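Local coordinates for transcriptional regulator (Bacillus halodurans, PDB 1Z4E), which adopts the GNAT fold and probably transfers acyl groups other than amino-acyl groups, its substrate and any regulatory role being unknown, at residues G13-M18 and S41-F46; T75-Y80 and L121-T126; Q105-A110 and L134-Q139. One frame throughout, in Å; residues are numbered along the deposited sequence.

How the contacts relate
All three contacts are largely buried, yet each has one touching residue that is partly exposed: Val-43, Tyr-80 and Phe-136. Contact 1 pairs helices 15-24 and 40-51 and lies across the chain's centre from the other two, its centre about 26 Å from that of contact 2 and about 24 Å from that of contact 3. Contacts 2 and 3 adjoin, because strand 119-127 of contact 2 packs through Leu-124 and Thr-126 on Tyr-137 of contact 3. Contacts 1 and 3 are apolar helix-to-helix packing. Contact 2 joins the sheet to the segment after strand 65-76 and stands beside a polar network. The second subunit touches all three, most extensively contact 2.

Contact 1 (G13-M18 and S41-F46); sequences GDLEQM and SYVRAF
Leu-15 of helix 15-24 reaches across to Phe-46 and Val-43 of helix 40-51, and its forked end divides the work. CD1 approaches the ring of Phe-46, 4.1 Å from its CD1, while CD2 turns to CG2 of Val-43 at 4.2 Å. Leucine suits the place because its two methyls can serve two neighbours at once. With CG opposite the backbone N (chi1 -167°), Leu-15 extends toward helix 40-51, and it and Phe-46 slide past each other in opposite directions. Met-18 adds a second methyl beside it: its chain bends at chi3 (-68°) and brings CE to 4.1 Å from Phe-46 CE1, the next ring atom along and on the same side of the ring.

In the GNAT fold these are the two helices that lie between the first strand, here 6-9, and the second, 55-62. The sheet and the second subunit add further partners. Met-18 rests on Val-59 and Met-69 of the sheet and Phe-46 on Leu-57, and Leu-78 of the second subunit packs against both Leu-15 and Met-18. The Leu-15, Met-18 and Phe-46 side is therefore the closely packed part, where leucine and methionine supply movable methyls that fit round a rigid aromatic ring. The Val-43 side is looser: this valine is partly exposed and offers only CG2 to Leu-15, which it crosses at about a right angle, a short, branched side chain covering the leucine with little reach.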
loop_
_atom_site.group_PDB
_atom_site.type_symbol
_atom_site.label_atom_id
_atom_site.label_comp_id
_atom_site.label_asym_id
_atom_site.label_seq_id
_atom_site.Cartn_x
_atom_site.Cartn_y
_atom_site.Cartn_z
ATOM N N GLY A 13 13.730 9.783 -19.292
ATOM C CA GLY A 13 13.833 9.212 -20.619
ATOM C C GLY A 13 12.992 7.963 -20.848
ATOM O O GLY A 13 12.754 7.580 -21.996
ATOM N N ASP A 14 12.539 7.328 -19.769
ATOM C CA ASP A 14 11.731 6.110 -19.874
ATOM C C ASP A 14 10.238 6.398 -19.786
ATOM O O ASP A 14 9.412 5.529 -20.092
ATOM C CB ASP A 14 12.068 5.137 -18.735
ATOM C CG ASP A 14 13.545 4.854 -18.618
ATOM O OD1 ASP A 14 14.184 4.594 -19.656
ATOM O OD2 ASP A 14 14.066 4.878 -17.483
ATOM N N LEU A 15 9.897 7.609 -19.361
ATOM C CA LEU A 15 8.499 7.973 -19.153
ATOM C C LEU A 15 7.565 7.701 -20.317
ATOM O O LEU A 15 6.479 7.165 -20.121
ATOM C CB LEU A 15 8.381 9.442 -18.739
ATOM C CG LEU A 15 6.999 9.844 -18.207
ATOM C CD1 LEU A 15 6.597 8.939 -17.041
ATOM C CD2 LEU A 15 7.033 11.299 -17.756
ATOM N N GLU A 16 7.980 8.068 -21.524
ATOM C CA GLU A 16 7.139 7.854 -22.699
ATOM C C GLU A 16 6.806 6.371 -22.873
ATOM O O GLU A 16 5.642 6.003 -23.101
ATOM C CB GLU A 16 7.838 8.409 -23.950
ATOM C CG GLU A 16 7.010 8.370 -25.232
ATOM C CD GLU A 16 7.125 7.050 -25.968
ATOM O OE1 GLU A 16 8.245 6.507 -26.029
ATOM O OE2 GLU A 16 6.106 6.563 -26.502
ATOM N N GLN A 17 7.816 5.512 -22.755
ATOM C CA GLN A 17 7.581 4.082 -22.902
ATOM C C GLN A 17 6.767 3.514 -21.745
ATOM O O GLN A 17 5.937 2.636 -21.954
ATOM C CB GLN A 17 8.904 3.315 -23.025
ATOM C CG GLN A 17 9.643 3.574 -24.323
ATOM C CD GLN A 17 10.921 2.769 -24.424
ATOM O OE1 GLN A 17 10.891 1.538 -24.514
ATOM N NE2 GLN A 17 12.057 3.459 -24.404
ATOM N N MET A 18 6.994 4.003 -20.528
ATOM C CA MET A 18 6.232 3.496 -19.384
ATOM C C MET A 18 4.740 3.812 -19.535
ATOM O O MET A 18 3.894 2.942 -19.313
ATOM C CB MET A 18 6.762 4.080 -18.062
ATOM C CG MET A 18 8.133 3.526 -17.620
ATOM S SD MET A 18 8.582 3.940 -15.881
ATOM C CE MET A 18 8.805 5.684 -16.005
ATOM N N SER A 41 -0.199 15.230 -16.092
ATOM C CA SER A 41 -0.519 14.509 -14.863
ATOM C C SER A 41 0.513 13.406 -14.598
ATOM O O SER A 41 0.876 13.159 -13.449
ATOM C CB SER A 41 -1.922 13.902 -14.953
ATOM O OG SER A 41 -2.009 12.971 -16.016
ATOM N N TYR A 42 0.985 12.747 -15.654
ATOM C CA TYR A 42 1.994 11.692 -15.499
ATOM C C TYR A 42 3.320 12.323 -15.095
ATOM O O TYR A 42 4.087 11.754 -14.314
ATOM C CB TYR A 42 2.198 10.918 -16.807
ATOM C CG TYR A 42 1.072 9.979 -17.186
ATOM C CD1 TYR A 42 0.806 8.836 -16.433
ATOM C CD2 TYR A 42 0.275 10.233 -18.301
ATOM C CE1 TYR A 42 -0.227 7.967 -16.785
ATOM C CE2 TYR A 42 -0.763 9.376 -18.661
ATOM C CZ TYR A 42 -1.008 8.244 -17.900
ATOM O OH TYR A 42 -2.031 7.398 -18.259
ATOM N N VAL A 43 3.594 13.505 -15.638
ATOM C CA VAL A 43 4.834 14.208 -15.333
ATOM C C VAL A 43 4.876 14.658 -13.880
ATOM O O VAL A 43 5.894 14.505 -13.211
ATOM C CB VAL A 43 5.018 15.444 -16.232
ATOM C CG1 VAL A 43 6.300 16.181 -15.839
ATOM C CG2 VAL A 43 5.078 15.015 -17.690
ATOM N N ARG A 44 3.776 15.227 -13.397
ATOM C CA ARG A 44 3.715 15.673 -12.009
ATOM C C ARG A 44 3.908 14.499 -11.055
ATOM O O ARG A 44 4.570 14.624 -10.026
ATOM C CB ARG A 44 2.372 16.358 -11.733
ATOM C CG ARG A 44 2.290 17.744 -12.347
ATOM C CD ARG A 44 0.879 18.311 -12.338
ATOM N NE ARG A 44 0.839 19.617 -12.993
ATOM C CZ ARG A 44 -0.248 20.138 -13.555
ATOM N NH1 ARG A 44 -1.387 19.461 -13.542
ATOM N NH2 ARG A 44 -0.194 21.332 -14.135
ATOM N N ALA A 45 3.318 13.361 -11.400
ATOM C CA ALA A 45 3.437 12.168 -10.571
ATOM C C ALA A 45 4.879 11.670 -10.589
ATOM O O ALA A 45 5.432 11.319 -9.548
ATOM C CB ALA A 45 2.486 11.071 -11.077
ATOM N N PHE A 46 5.490 11.646 -11.773
ATOM C CA PHE A 46 6.870 11.188 -11.898
ATOM C C PHE A 46 7.799 12.006 -11.019
ATOM O O PHE A 46 8.663 11.453 -10.340
ATOM C CB PHE A 46 7.363 11.269 -13.349
ATOM C CG PHE A 46 8.747 10.711 -13.536
ATOM C CD1 PHE A 46 8.942 9.341 -13.716
ATOM C CD2 PHE A 46 9.864 11.543 -13.454
ATOM C CE1 PHE A 46 10.230 8.803 -13.807
ATOM C CE2 PHE A 46 11.160 11.014 -13.542
ATOM C CZ PHE A 46 11.342 9.643 -13.717
#

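Contact 2 (T75-Y80 and L121-T126); sequences TPYLTY and LIQLTT
Tyr-80, in the short helical turn 79-82 after strand 65-76, lies against Leu-121 of strand 119-127, the edge strand of the GNAT sheet within this chain. The methyl CD2 of Leu-121 sits over one face of the phenol ring in a CH-pi contact, 4.2 Å from the ring centroid and 18° off the normal. It is displaced toward the rim, and its nearest ring atom is Tyr-80 CE2 at 4.0 Å. In Leu-121, CG stands between the backbone N and the carbonyl carbon (chi1 75°), which places it and its CD2 on the Tyr-80 side. The two side chains cross at about a right angle. An aromatic ring suits the spot, giving the methyl a broad face while its hydroxyl reaches further, to His-152 of the second subunit.

Strand 119-127 runs parallel to strand 84-93, and on its other side it pairs antiparallel with a strand of the second subunit, continuing the sheet across the dimer. Tyr-77 and Gln-123 meet more loosely from opposite directions, with ring and amide planes 61° apart. Tyr-77 OH lies 4.1 Å from Gln-123 NE2, too far for a hydrogen bond. The buried amide finds its partners elsewhere: OE1 bonds to Arg-85 and to Lys-150 of the second subunit, and NE2 to Thr-87. Arg-85 also makes a cation-pi contact with Tyr-77, so one guanidinium serves both residues.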
loop_
_atom_site.group_PDB
_atom_site.type_symbol
_atom_site.label_atom_id
_atom_site.label_comp_id
_atom_site.label_asym_id
_atom_site.label_seq_id
_atom_site.Cartn_x
_atom_site.Cartn_y
_atom_site.Cartn_z
ATOM N N THR A 75 7.549 1.685 3.298
ATOM C CA THR A 75 6.854 2.464 4.325
ATOM C C THR A 75 6.917 1.861 5.733
ATOM O O THR A 75 6.851 0.648 5.897
ATOM C CB THR A 75 5.353 2.587 3.935
ATOM O OG1 THR A 75 5.255 3.045 2.581
ATOM C CG2 THR A 75 4.609 3.561 4.858
ATOM N N PRO A 76 7.058 2.713 6.767
ATOM C CA PRO A 76 7.108 2.206 8.143
ATOM C C PRO A 76 5.685 2.069 8.687
ATOM O O PRO A 76 4.806 2.855 8.337
ATOM C CB PRO A 76 7.894 3.284 8.883
ATOM C CG PRO A 76 7.476 4.547 8.165
ATOM C CD PRO A 76 7.518 4.117 6.705
ATOM N N TYR A 77 5.471 1.066 9.531
ATOM C CA TYR A 77 4.180 0.814 10.160
ATOM C C TYR A 77 4.472 0.417 11.610
ATOM O O TYR A 77 5.602 0.057 11.937
ATOM C CB TYR A 77 3.460 -0.350 9.467
ATOM C CG TYR A 77 3.143 -0.119 8.008
ATOM C CD1 TYR A 77 1.929 0.445 7.609
ATOM C CD2 TYR A 77 4.062 -0.463 7.024
ATOM C CE1 TYR A 77 1.642 0.654 6.245
ATOM C CE2 TYR A 77 3.795 -0.261 5.683
ATOM C CZ TYR A 77 2.591 0.290 5.295
ATOM O OH TYR A 77 2.352 0.449 3.949
ATOM N N LEU A 78 3.459 0.486 12.471
ATOM C CA LEU A 78 3.622 0.085 13.868
ATOM C C LEU A 78 3.453 -1.427 13.985
ATOM O O LEU A 78 3.988 -2.055 14.895
ATOM C CB LEU A 78 2.570 0.755 14.759
ATOM C CG LEU A 78 2.671 2.260 15.005
ATOM C CD1 LEU A 78 1.525 2.687 15.917
ATOM C CD2 LEU A 78 4.020 2.595 15.642
ATOM N N THR A 79 2.700 -2.009 13.059
ATOM C CA THR A 79 2.443 -3.445 13.086
ATOM C C THR A 79 3.690 -4.282 12.851
ATOM O O THR A 79 4.684 -3.797 12.294
ATOM C CB THR A 79 1.373 -3.832 12.049
ATOM O OG1 THR A 79 1.777 -3.376 10.755
ATOM C CG2 THR A 79 0.036 -3.198 12.415
ATOM N N TYR A 80 3.620 -5.544 13.275
ATOM C CA TYR A 80 4.740 -6.469 13.162
ATOM C C TYR A 80 5.937 -5.849 13.877
ATOM O O TYR A 80 7.059 -5.846 13.366
ATOM C CB TYR A 80 5.061 -6.733 11.689
ATOM C CG TYR A 80 4.070 -7.665 11.034
ATOM C CD1 TYR A 80 4.263 -9.048 11.061
ATOM C CD2 TYR A 80 2.919 -7.172 10.422
ATOM C CE1 TYR A 80 3.334 -9.913 10.494
ATOM C CE2 TYR A 80 1.980 -8.032 9.854
ATOM C CZ TYR A 80 2.197 -9.398 9.893
ATOM O OH TYR A 80 1.284 -10.251 9.322
ATOM N N LEU A 121 8.361 -7.481 5.168
ATOM C CA LEU A 121 7.385 -8.140 4.318
ATOM C C LEU A 121 7.150 -7.320 3.061
ATOM O O LEU A 121 7.385 -6.109 3.030
ATOM C CB LEU A 121 6.074 -8.398 5.070
ATOM C CG LEU A 121 5.051 -7.317 5.397
ATOM C CD1 LEU A 121 4.353 -6.864 4.125
ATOM C CD2 LEU A 121 4.024 -7.893 6.366
ATOM N N ILE A 122 6.741 -7.998 2.004
ATOM C CA ILE A 122 6.457 -7.314 0.763
ATOM C C ILE A 122 5.013 -7.678 0.441
ATOM O O ILE A 122 4.561 -8.788 0.743
ATOM C CB ILE A 122 7.472 -7.732 -0.345
ATOM C CG1 ILE A 122 7.198 -6.946 -1.626
ATOM C CG2 ILE A 122 7.423 -9.219 -0.577
ATOM C CD1 ILE A 122 8.394 -6.903 -2.563
ATOM N N GLN A 123 4.274 -6.727 -0.118
ATOM C CA GLN A 123 2.868 -6.940 -0.422
ATOM C C GLN A 123 2.435 -6.239 -1.696
ATOM O O GLN A 123 3.130 -5.355 -2.211
ATOM C CB GLN A 123 2.015 -6.420 0.737
ATOM C CG GLN A 123 2.412 -5.006 1.163
ATOM C CD GLN A 123 1.587 -4.466 2.327
ATOM O OE1 GLN A 123 1.160 -5.216 3.204
ATOM N NE2 GLN A 123 1.383 -3.153 2.346
ATOM N N LEU A 124 1.282 -6.657 -2.203
ATOM C CA LEU A 124 0.701 -6.066 -3.398
ATOM C C LEU A 124 -0.707 -6.610 -3.563
ATOM O O LEU A 124 -1.082 -7.597 -2.916
ATOM C CB LEU A 124 1.517 -6.408 -4.650
ATOM C CG LEU A 124 1.382 -7.836 -5.190
ATOM C CD1 LEU A 124 1.412 -7.815 -6.701
ATOM C CD2 LEU A 124 2.490 -8.701 -4.639
ATOM N N THR A 125 -1.478 -5.956 -4.426
ATOM C CA THR A 125 -2.845 -6.364 -4.724
ATOM C C THR A 125 -2.903 -6.543 -6.229
ATOM O O THR A 125 -2.366 -5.724 -6.971
ATOM C CB THR A 125 -3.885 -5.291 -4.313
ATOM O OG1 THR A 125 -3.469 -4.000 -4.777
ATOM C CG2 THR A 125 -4.040 -5.250 -2.807
ATOM N N THR A 126 -3.527 -7.627 -6.674
ATOM C CA THR A 126 -3.642 -7.900 -8.101
ATOM C C THR A 126 -5.112 -8.030 -8.445
ATOM O O THR A 126 -5.869 -8.667 -7.720
ATOM C CB THR A 126 -2.919 -9.195 -8.490
ATOM O OG1 THR A 126 -3.422 -10.283 -7.702
ATOM C CG2 THR A 126 -1.431 -9.048 -8.254
#

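Contact 3 (Q105-A110 and L134-Q139); sequences QLVCWA and LRFYEQ
Val-107 of helix 102-116 meets Phe-136 and Tyr-137 of helix 133-140 through a single methyl group, CG2. That methyl stands at the edge of the Phe-136 ring, near its plane, 4.1 Å from CE2. It also comes within 4.3 Å of CE1 of Tyr-137, whose ring it approaches obliquely. A branched, compact valine fits well between segments whose nearest alpha carbons, those of Val-107 and Tyr-137, are 9.2 Å apart, a gap bridged from the other side by the longer aromatic side chains.

The two rings come from neighbouring residues and are set by different first torsions. Phe-136 has CG opposite the backbone N (chi1 171°), whereas Tyr-137 has CG beside the backbone N (chi1 -71°), and the ends of both bend in toward Val-107. They also hold each other: CD2 of Phe-136 lies 3.4 Å above the plane of the Tyr-137 ring, over its centre, while Tyr-137 CD2 lies at the edge of the Phe-136 ring.

In the next shell, Val-107 rests on Ile-88 and Val-91 of strand 84-93. Tyr-137 packs on Val-91 too and reaches Leu-124 and Thr-126 of strand 119-127, with Leu-149 of the second subunit beside it. Strand 84-93, helix 102-116 and strand 119-127 form a beta-alpha-beta crossover. In GNAT enzymes the helix at the position of 102-116 follows the loop that grips the pyrophosphate of the acyl-CoA, and the loop before helix 102-116 probably binds the same group here. The contact between the two helices is purely apolar and small, burying 92 Å², so its hold comes from the fit of one methyl against two rings and from the sheet that both helices share.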
loop_
_atom_site.group_PDB
_atom_site.type_symbol
_atom_site.label_atom_id
_atom_site.label_comp_id
_atom_site.label_asym_id
_atom_site.label_seq_id
_atom_site.Cartn_x
_atom_site.Cartn_y
_atom_site.Cartn_z
ATOM N N GLN A 105 11.853 -11.709 -12.920
ATOM C CA GLN A 105 13.115 -11.034 -12.626
ATOM C C GLN A 105 12.878 -9.666 -11.993
ATOM O O GLN A 105 13.541 -9.294 -11.032
ATOM C CB GLN A 105 13.940 -10.839 -13.900
ATOM C CG GLN A 105 14.560 -12.102 -14.444
ATOM C CD GLN A 105 15.327 -11.850 -15.724
ATOM O OE1 GLN A 105 16.331 -11.140 -15.729
ATOM N NE2 GLN A 105 14.850 -12.424 -16.822
ATOM N N LEU A 106 11.929 -8.918 -12.541
ATOM C CA LEU A 106 11.628 -7.588 -12.029
ATOM C C LEU A 106 11.139 -7.632 -10.578
ATOM O O LEU A 106 11.591 -6.852 -9.737
ATOM C CB LEU A 106 10.587 -6.918 -12.938
ATOM C CG LEU A 106 10.324 -5.422 -12.797
ATOM C CD1 LEU A 106 11.627 -4.631 -12.952
ATOM C CD2 LEU A 106 9.309 -5.007 -13.863
ATOM N N VAL A 107 10.222 -8.545 -10.275
ATOM C CA VAL A 107 9.703 -8.657 -8.917
ATOM C C VAL A 107 10.774 -9.182 -7.953
ATOM O O VAL A 107 10.885 -8.709 -6.823
ATOM C CB VAL A 107 8.464 -9.578 -8.869
ATOM C CG1 VAL A 107 8.011 -9.784 -7.431
ATOM C CG2 VAL A 107 7.351 -8.969 -9.695
ATOM N N CYS A 108 11.563 -10.158 -8.392
ATOM C CA CYS A 108 12.621 -10.688 -7.535
ATOM C C CYS A 108 13.624 -9.580 -7.204
ATOM O O CYS A 108 14.121 -9.492 -6.083
ATOM C CB CYS A 108 13.327 -11.858 -8.225
ATOM S SG CYS A 108 12.329 -13.377 -8.252
ATOM N N TRP A 109 13.907 -8.728 -8.184
ATOM C CA TRP A 109 14.836 -7.615 -7.994
ATOM C C TRP A 109 14.263 -6.665 -6.942
ATOM O O TRP A 109 14.966 -6.221 -6.024
ATOM C CB TRP A 109 15.017 -6.864 -9.315
ATOM C CG TRP A 109 16.144 -5.877 -9.318
ATOM C CD1 TRP A 109 17.435 -6.106 -9.703
ATOM C CD2 TRP A 109 16.073 -4.494 -8.952
ATOM N NE1 TRP A 109 18.169 -4.946 -9.606
ATOM C CE2 TRP A 109 17.358 -3.944 -9.148
ATOM C CE3 TRP A 109 15.047 -3.666 -8.480
ATOM C CZ2 TRP A 109 17.644 -2.599 -8.889
ATOM C CZ3 TRP A 109 15.332 -2.330 -8.223
ATOM C CH2 TRP A 109 16.621 -1.811 -8.429
ATOM N N ALA A 110 12.977 -6.358 -7.078
ATOM C CA ALA A 110 12.291 -5.469 -6.146
ATOM C C ALA A 110 12.281 -6.055 -4.737
ATOM O O ALA A 110 12.425 -5.326 -3.756
ATOM C CB ALA A 110 10.861 -5.215 -6.620
ATOM N N LEU A 134 -2.634 -14.202 -10.073
ATOM C CA LEU A 134 -2.576 -14.890 -8.790
ATOM C C LEU A 134 -1.550 -16.019 -8.807
ATOM O O LEU A 134 -0.732 -16.146 -7.889
ATOM C CB LEU A 134 -3.953 -15.440 -8.418
ATOM C CG LEU A 134 -4.028 -16.165 -7.076
ATOM C CD1 LEU A 134 -3.528 -15.258 -5.964
ATOM C CD2 LEU A 134 -5.470 -16.601 -6.809
ATOM N N ARG A 135 -1.599 -16.826 -9.864
ATOM C CA ARG A 135 -0.685 -17.950 -10.049
ATOM C C ARG A 135 0.775 -17.476 -10.106
ATOM O O ARG A 135 1.666 -18.085 -9.511
ATOM C CB ARG A 135 -1.049 -18.679 -11.347
ATOM C CG ARG A 135 -0.270 -19.947 -11.601
ATOM C CD ARG A 135 -0.841 -20.711 -12.798
ATOM N NE ARG A 135 -2.301 -20.743 -12.772
ATOM C CZ ARG A 135 -3.076 -19.984 -13.543
ATOM N NH1 ARG A 135 -2.528 -19.139 -14.406
ATOM N NH2 ARG A 135 -4.397 -20.058 -13.442
ATOM N N PHE A 136 1.007 -16.397 -10.841
ATOM C CA PHE A 136 2.341 -15.817 -10.987
ATOM C C PHE A 136 2.958 -15.481 -9.628
ATOM O O PHE A 136 4.125 -15.788 -9.365
ATOM C CB PHE A 136 2.260 -14.536 -11.823
ATOM C CG PHE A 136 3.543 -13.741 -11.853
ATOM C CD1 PHE A 136 4.596 -14.123 -12.678
ATOM C CD2 PHE A 136 3.695 -12.613 -11.052
ATOM C CE1 PHE A 136 5.783 -13.388 -12.707
ATOM C CE2 PHE A 136 4.874 -11.875 -11.072
ATOM C CZ PHE A 136 5.921 -12.263 -11.902
ATOM N N TYR A 137 2.175 -14.840 -8.770
ATOM C CA TYR A 137 2.658 -14.448 -7.455
ATOM C C TYR A 137 2.773 -15.594 -6.455
ATOM O O TYR A 137 3.677 -15.595 -5.613
ATOM C CB TYR A 137 1.776 -13.323 -6.905
ATOM C CG TYR A 137 2.012 -12.036 -7.656
ATOM C CD1 TYR A 137 3.206 -11.337 -7.501
ATOM C CD2 TYR A 137 1.081 -11.560 -8.587
ATOM C CE1 TYR A 137 3.480 -10.204 -8.247
ATOM C CE2 TYR A 137 1.347 -10.418 -9.346
ATOM C CZ TYR A 137 2.553 -9.749 -9.169
ATOM O OH TYR A 137 2.855 -8.647 -9.931
ATOM N N GLU A 138 1.868 -16.567 -6.544
ATOM C CA GLU A 138 1.921 -17.711 -5.651
ATOM C C GLU A 138 3.182 -18.504 -5.974
ATOM O O GLU A 138 3.826 -19.052 -5.079
ATOM C CB GLU A 138 0.668 -18.581 -5.814
ATOM C CG GLU A 138 -0.572 -17.937 -5.222
ATOM C CD GLU A 138 -1.819 -18.788 -5.396
ATOM O OE1 GLU A 138 -1.956 -19.420 -6.460
ATOM O OE2 GLU A 138 -2.663 -18.808 -4.477
ATOM N N GLN A 139 3.546 -18.536 -7.254
ATOM C CA GLN A 139 4.747 -19.241 -7.685
ATOM C C GLN A 139 6.001 -18.600 -7.088
ATOM O O GLN A 139 7.010 -19.275 -6.886
ATOM C CB GLN A 139 4.839 -19.240 -9.214
ATOM C CG GLN A 139 3.763 -20.076 -9.894
ATOM C CD GLN A 139 3.733 -19.866 -11.393
ATOM O OE1 GLN A 139 4.356 -18.938 -11.918
ATOM N NE2 GLN A 139 3.005 -20.719 -12.090
#